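Local coordinates for RabGDI protein (Plasmodium falciparum 3D7, PDB 3P1W) that probably binds prenylated Rab GTPases in their GDP-bound form and slows the release of GDP, at residues A[337-350]-A[360-372]. Residues are numbered along the deposited sequence; the frame is centred on the assembly and turned at random.
Sequences IPETNQTNSCQIII and DIYINLVSFQHGV
Strands 346-350 and 361-367 run antiparallel, their axes closing to 4.7 Å with N-to-C directions 171° apart, and C346, I348 and I350 each exchange two backbone hydrogen bonds with L365, I363 and I361 respectively; I348 N to I363 O is 2.8 Å. On the face carrying these residues, I337, which opens the type II turn to T340, lies over L365 and I363: its CD1 is 3.8 Å from L365 CB and also meets I363 CG2, and the side chains of I337 and L365 pass one another in opposed directions. With CG anti to the backbone N (chi1 178°), L365 brings CD1 to 3.4 Å from N344 O. I350 CD1 packs against I361 CG2, the two side chains running alongside. The two strands form a beta hairpin within a larger mixed sheet, where 346-350 also pairs in parallel with strand 117-129 and 361-367 antiparallel with strand 378-385. On the other face Q347 and N364 run alongside each other with amide planes 57° apart; N364 OD1 sits 3.5 Å from Q347 CG and is buried without a polar partner, whereas Q347 OE1 is hydrogen-bonded to S437 OG, and N364 ND2 to the carbonyl oxygens of S437 and P93. Beyond the C346-L365 bridge, polar side chains take over. S367 OG donates to a lone pair of N344 O in the carbonyl plane (2.6 Å), and S345 OG donates to Q369 OE1, also at 2.6 Å, while accepting from the backbone N of E121. A water bound to N344 O, S367 N and H370 ND1 ties both segments together. It meets the H370 ring in plane at its edge, and H370 NE2 is hydrogen-bonded to L118 O of the neighbouring strand.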
loop_
_atom_site.group_PDB
_atom_site.type_symbol
_atom_site.label_atom_id
_atom_site.label_comp_id
_atom_site.label_asym_id
_atom_site.label_seq_id
_atom_site.Cartn_x
_atom_site.Cartn_y
_atom_site.Cartn_z
ATOM N N ILE A 337 -13.732 0.828 -15.210
ATOM C CA ILE A 337 -12.869 1.828 -15.828
ATOM C C ILE A 337 -12.699 1.505 -17.328
ATOM O O ILE A 337 -12.278 0.396 -17.671
ATOM C CB ILE A 337 -11.484 1.886 -15.163
ATOM C CG1 ILE A 337 -11.598 2.399 -13.704
ATOM C CG2 ILE A 337 -10.539 2.790 -15.932
ATOM C CD1 ILE A 337 -10.281 2.328 -12.922
ATOM N N PRO A 338 -12.977 2.480 -18.214
ATOM C CA PRO A 338 -12.774 2.210 -19.650
ATOM C C PRO A 338 -11.351 1.703 -19.945
ATOM O O PRO A 338 -10.385 2.125 -19.288
ATOM C CB PRO A 338 -13.056 3.567 -20.298
ATOM C CG PRO A 338 -14.068 4.192 -19.353
ATOM C CD PRO A 338 -13.569 3.806 -17.989
ATOM N N GLU A 339 -11.238 0.755 -20.880
ATOM C CA GLU A 339 -9.936 0.247 -21.327
ATOM C C GLU A 339 -9.181 -0.603 -20.277
ATOM O O GLU A 339 -7.942 -0.718 -20.313
ATOM C CB GLU A 339 -9.036 1.387 -21.839
ATOM C CG GLU A 339 -9.733 2.440 -22.753
ATOM C CD GLU A 339 -10.499 1.851 -23.967
ATOM O OE1 GLU A 339 -10.059 0.833 -24.542
ATOM O OE2 GLU A 339 -11.536 2.445 -24.366
ATOM N N THR A 340 -9.920 -1.200 -19.346
ATOM C CA THR A 340 -9.347 -2.156 -18.413
ATOM C C THR A 340 -10.072 -3.497 -18.570
ATOM O O THR A 340 -10.161 -4.284 -17.627
ATOM C CB THR A 340 -9.441 -1.665 -16.959
ATOM O OG1 THR A 340 -10.807 -1.479 -16.610
ATOM C CG2 THR A 340 -8.705 -0.365 -16.805
ATOM N N ASN A 341 -10.577 -3.750 -19.776
ATOM C CA ASN A 341 -11.115 -5.055 -20.120
ATOM C C ASN A 341 -12.276 -5.468 -19.211
ATOM O O ASN A 341 -12.456 -6.643 -18.894
ATOM C CB ASN A 341 -9.946 -6.064 -20.102
ATOM C CG ASN A 341 -8.881 -5.710 -21.135
ATOM O OD1 ASN A 341 -9.090 -5.919 -22.344
ATOM N ND2 ASN A 341 -7.770 -5.136 -20.691
ATOM N N GLN A 342 -13.060 -4.470 -18.791
ATOM C CA GLN A 342 -14.215 -4.673 -17.924
ATOM C C GLN A 342 -13.852 -5.395 -16.625
ATOM O O GLN A 342 -14.685 -6.100 -16.040
ATOM C CB GLN A 342 -15.353 -5.412 -18.671
ATOM C CG GLN A 342 -15.944 -4.642 -19.870
ATOM C CD GLN A 342 -16.591 -3.319 -19.455
ATOM O OE1 GLN A 342 -16.024 -2.243 -19.673
ATOM N NE2 GLN A 342 -17.777 -3.395 -18.846
ATOM N N THR A 343 -12.622 -5.200 -16.157
ATOM C CA THR A 343 -12.179 -5.851 -14.907
ATOM C C THR A 343 -12.978 -5.379 -13.693
ATOM O O THR A 343 -13.409 -4.219 -13.623
ATOM C CB THR A 343 -10.681 -5.658 -14.635
ATOM O OG1 THR A 343 -10.324 -4.266 -14.786
ATOM C CG2 THR A 343 -9.853 -6.553 -15.584
ATOM N N ASN A 344 -13.186 -6.295 -12.753
ATOM C CA ASN A 344 -13.951 -6.007 -11.527
ATOM C C ASN A 344 -13.056 -5.496 -10.405
ATOM O O ASN A 344 -13.542 -5.026 -9.364
ATOM C CB ASN A 344 -14.716 -7.249 -11.077
ATOM C CG ASN A 344 -15.860 -7.580 -11.997
ATOM O OD1 ASN A 344 -16.592 -6.693 -12.419
ATOM N ND2 ASN A 344 -16.015 -8.851 -12.328
ATOM N N SER A 345 -11.756 -5.637 -10.612
ATOM C CA SER A 345 -10.766 -5.019 -9.778
ATOM C C SER A 345 -9.502 -4.800 -10.616
ATOM O O SER A 345 -9.153 -5.613 -11.496
ATOM C CB SER A 345 -10.483 -5.877 -8.549
ATOM O OG SER A 345 -10.157 -7.205 -8.924
ATOM N N CYS A 346 -8.828 -3.683 -10.395
ATOM C CA CYS A 346 -7.573 -3.445 -11.088
ATOM C C CYS A 346 -6.763 -2.356 -10.402
ATOM O O CYS A 346 -7.265 -1.648 -9.533
ATOM C CB CYS A 346 -7.784 -3.109 -12.598
ATOM S SG CYS A 346 -8.590 -1.579 -12.962
ATOM N N GLN A 347 -5.484 -2.310 -10.763
ATOM C CA GLN A 347 -4.516 -1.301 -10.340
ATOM C C GLN A 347 -3.961 -0.622 -11.602
ATOM O O GLN A 347 -3.628 -1.310 -12.595
ATOM C CB GLN A 347 -3.364 -1.958 -9.580
ATOM C CG GLN A 347 -2.262 -0.981 -9.080
ATOM C CD GLN A 347 -1.244 -1.674 -8.173
ATOM O OE1 GLN A 347 -0.723 -1.090 -7.218
ATOM N NE2 GLN A 347 -0.988 -2.932 -8.454
ATOM N N ILE A 348 -3.892 0.704 -11.579
ATOM C CA ILE A 348 -3.269 1.488 -12.625
ATOM C C ILE A 348 -2.158 2.310 -12.018
ATOM O O ILE A 348 -2.386 3.061 -11.074
ATOM C CB ILE A 348 -4.273 2.444 -13.321
ATOM C CG1 ILE A 348 -5.472 1.687 -13.921
ATOM C CG2 ILE A 348 -3.592 3.295 -14.395
ATOM C CD1 ILE A 348 -6.648 2.606 -14.267
ATOM N N ILE A 349 -0.950 2.095 -12.501
ATOM C CA ILE A 349 0.215 2.825 -12.087
ATOM C C ILE A 349 0.513 3.874 -13.150
ATOM O O ILE A 349 0.700 3.539 -14.339
ATOM C CB ILE A 349 1.404 1.882 -11.853
ATOM C CG1 ILE A 349 1.085 0.952 -10.675
ATOM C CG2 ILE A 349 2.724 2.683 -11.608
ATOM C CD1 ILE A 349 2.058 -0.206 -10.450
ATOM N N ILE A 350 0.586 5.129 -12.723
ATOM C CA ILE A 350 0.910 6.234 -13.648
ATOM C C ILE A 350 2.314 6.793 -13.364
ATOM O O ILE A 350 2.514 7.537 -12.379
ATOM C CB ILE A 350 -0.118 7.357 -13.588
ATOM C CG1 ILE A 350 -1.551 6.818 -13.740
ATOM C CG2 ILE A 350 0.248 8.447 -14.689
ATOM C CD1 ILE A 350 -2.660 7.881 -13.559
ATOM N N ASP A 360 4.702 9.517 -8.720
ATOM C CA ASP A 360 3.726 8.738 -9.475
ATOM C C ASP A 360 2.290 8.987 -8.956
ATOM O O ASP A 360 2.087 9.418 -7.802
ATOM C CB ASP A 360 4.038 7.247 -9.406
ATOM C CG ASP A 360 5.315 6.843 -10.161
ATOM O OD1 ASP A 360 6.093 7.701 -10.670
ATOM O OD2 ASP A 360 5.542 5.613 -10.220
ATOM N N ILE A 361 1.315 8.677 -9.787
ATOM C CA ILE A 361 -0.096 8.663 -9.377
ATOM C C ILE A 361 -0.622 7.249 -9.564
ATOM O O ILE A 361 -0.160 6.515 -10.463
ATOM C CB ILE A 361 -0.902 9.730 -10.128
ATOM C CG1 ILE A 361 -0.367 11.128 -9.732
ATOM C CG2 ILE A 361 -2.396 9.613 -9.860
ATOM C CD1 ILE A 361 -1.088 12.331 -10.398
ATOM N N TYR A 362 -1.561 6.859 -8.708
ATOM C CA TYR A 362 -2.065 5.498 -8.656
ATOM C C TYR A 362 -3.587 5.473 -8.641
ATOM O O TYR A 362 -4.215 6.360 -8.101
ATOM C CB TYR A 362 -1.527 4.795 -7.411
ATOM C CG TYR A 362 -0.027 4.934 -7.187
ATOM C CD1 TYR A 362 0.853 3.938 -7.616
ATOM C CD2 TYR A 362 0.519 6.068 -6.568
ATOM C CE1 TYR A 362 2.219 4.043 -7.419
ATOM C CE2 TYR A 362 1.894 6.194 -6.373
ATOM C CZ TYR A 362 2.738 5.183 -6.794
ATOM O OH TYR A 362 4.088 5.291 -6.624
ATOM N N ILE A 363 -4.176 4.437 -9.237
ATOM C CA ILE A 363 -5.622 4.239 -9.200
ATOM C C ILE A 363 -5.910 2.774 -8.889
ATOM O O ILE A 363 -5.426 1.885 -9.603
ATOM C CB ILE A 363 -6.321 4.601 -10.513
ATOM C CG1 ILE A 363 -5.869 5.961 -11.028
ATOM C CG2 ILE A 363 -7.834 4.464 -10.358
ATOM C CD1 ILE A 363 -6.481 6.410 -12.396
ATOM N N ASN A 364 -6.658 2.522 -7.812
ATOM C CA ASN A 364 -7.183 1.180 -7.534
ATOM C C ASN A 364 -8.664 1.125 -7.815
ATOM O O ASN A 364 -9.359 2.103 -7.621
ATOM C CB ASN A 364 -6.903 0.781 -6.107
ATOM C CG ASN A 364 -5.491 0.296 -5.937
ATOM O OD1 ASN A 364 -4.791 0.028 -6.933
ATOM N ND2 ASN A 364 -5.046 0.181 -4.697
ATOM N N LEU A 365 -9.135 -0.021 -8.295
ATOM C CA LEU A 365 -10.531 -0.198 -8.621
ATOM C C LEU A 365 -10.975 -1.485 -7.926
ATOM O O LEU A 365 -10.306 -2.521 -8.074
ATOM C CB LEU A 365 -10.707 -0.297 -10.150
ATOM C CG LEU A 365 -12.060 -0.535 -10.800
ATOM C CD1 LEU A 365 -12.587 -1.952 -10.600
ATOM C CD2 LEU A 365 -13.118 0.502 -10.378
ATOM N N VAL A 366 -12.084 -1.387 -7.175
ATOM C CA VAL A 366 -12.725 -2.515 -6.539
ATOM C C VAL A 366 -14.237 -2.414 -6.640
ATOM O O VAL A 366 -14.790 -1.361 -6.960
ATOM C CB VAL A 366 -12.271 -2.646 -5.082
ATOM C CG1 VAL A 366 -10.810 -3.160 -5.013
ATOM C CG2 VAL A 366 -12.418 -1.304 -4.383
ATOM N N SER A 367 -14.913 -3.535 -6.409
ATOM C CA SER A 367 -16.336 -3.606 -6.708
ATOM C C SER A 367 -17.008 -4.708 -5.904
ATOM O O SER A 367 -16.491 -5.138 -4.870
ATOM C CB SER A 367 -16.515 -3.840 -8.224
ATOM O OG SER A 367 -15.996 -5.104 -8.608
ATOM N N PHE A 368 -18.174 -5.153 -6.379
ATOM C CA PHE A 368 -18.883 -6.270 -5.781
ATOM C C PHE A 368 -18.027 -7.541 -5.711
ATOM O O PHE A 368 -18.203 -8.349 -4.795
ATOM C CB PHE A 368 -20.153 -6.542 -6.566
ATOM C CG PHE A 368 -20.947 -7.711 -6.052
ATOM C CD1 PHE A 368 -21.643 -7.618 -4.848
ATOM C CD2 PHE A 368 -20.997 -8.905 -6.769
ATOM C CE1 PHE A 368 -22.384 -8.698 -4.372
ATOM C CE2 PHE A 368 -21.729 -9.990 -6.293
ATOM C CZ PHE A 368 -22.423 -9.887 -5.101
ATOM N N GLN A 369 -17.099 -7.716 -6.652
ATOM C CA GLN A 369 -16.184 -8.874 -6.615
ATOM C C GLN A 369 -15.531 -9.049 -5.243
ATOM O O GLN A 369 -15.493 -10.163 -4.709
ATOM C CB GLN A 369 -15.106 -8.762 -7.710
ATOM C CG GLN A 369 -14.068 -9.894 -7.698
ATOM C CD GLN A 369 -12.679 -9.473 -8.169
ATOM O OE1 GLN A 369 -12.483 -8.378 -8.694
ATOM N NE2 GLN A 369 -11.695 -10.358 -7.955
ATOM N N HIS A 370 -15.014 -7.958 -4.677
ATOM C CA HIS A 370 -14.380 -7.994 -3.346
ATOM C C HIS A 370 -15.323 -7.615 -2.187
ATOM O O HIS A 370 -14.868 -7.324 -1.086
ATOM C CB HIS A 370 -13.138 -7.083 -3.318
ATOM C CG HIS A 370 -11.944 -7.670 -3.999
ATOM N ND1 HIS A 370 -11.691 -7.500 -5.346
ATOM C CD2 HIS A 370 -10.944 -8.451 -3.525
ATOM C CE1 HIS A 370 -10.582 -8.146 -5.664
ATOM N NE2 HIS A 370 -10.114 -8.740 -4.581
ATOM N N GLY A 371 -16.628 -7.607 -2.434
ATOM C CA GLY A 371 -17.610 -7.311 -1.393
ATOM C C GLY A 371 -17.542 -5.914 -0.812
ATOM O O GLY A 371 -17.849 -5.713 0.378
ATOM N N VAL A 372 -17.125 -4.943 -1.630
ATOM C CA VAL A 372 -16.922 -3.593 -1.115
ATOM C C VAL A 372 -17.943 -2.567 -1.646
ATOM O O VAL A 372 -18.068 -1.490 -1.066
ATOM C CB VAL A 372 -15.456 -3.117 -1.336
ATOM C CG1 VAL A 372 -14.491 -3.962 -0.506
ATOM C CG2 VAL A 372 -15.080 -3.145 -2.770
HETATM O O HOH W 1 -13.443 -5.996 -6.518
HETATM O O HOH W 2 -18.661 -5.851 -10.336
#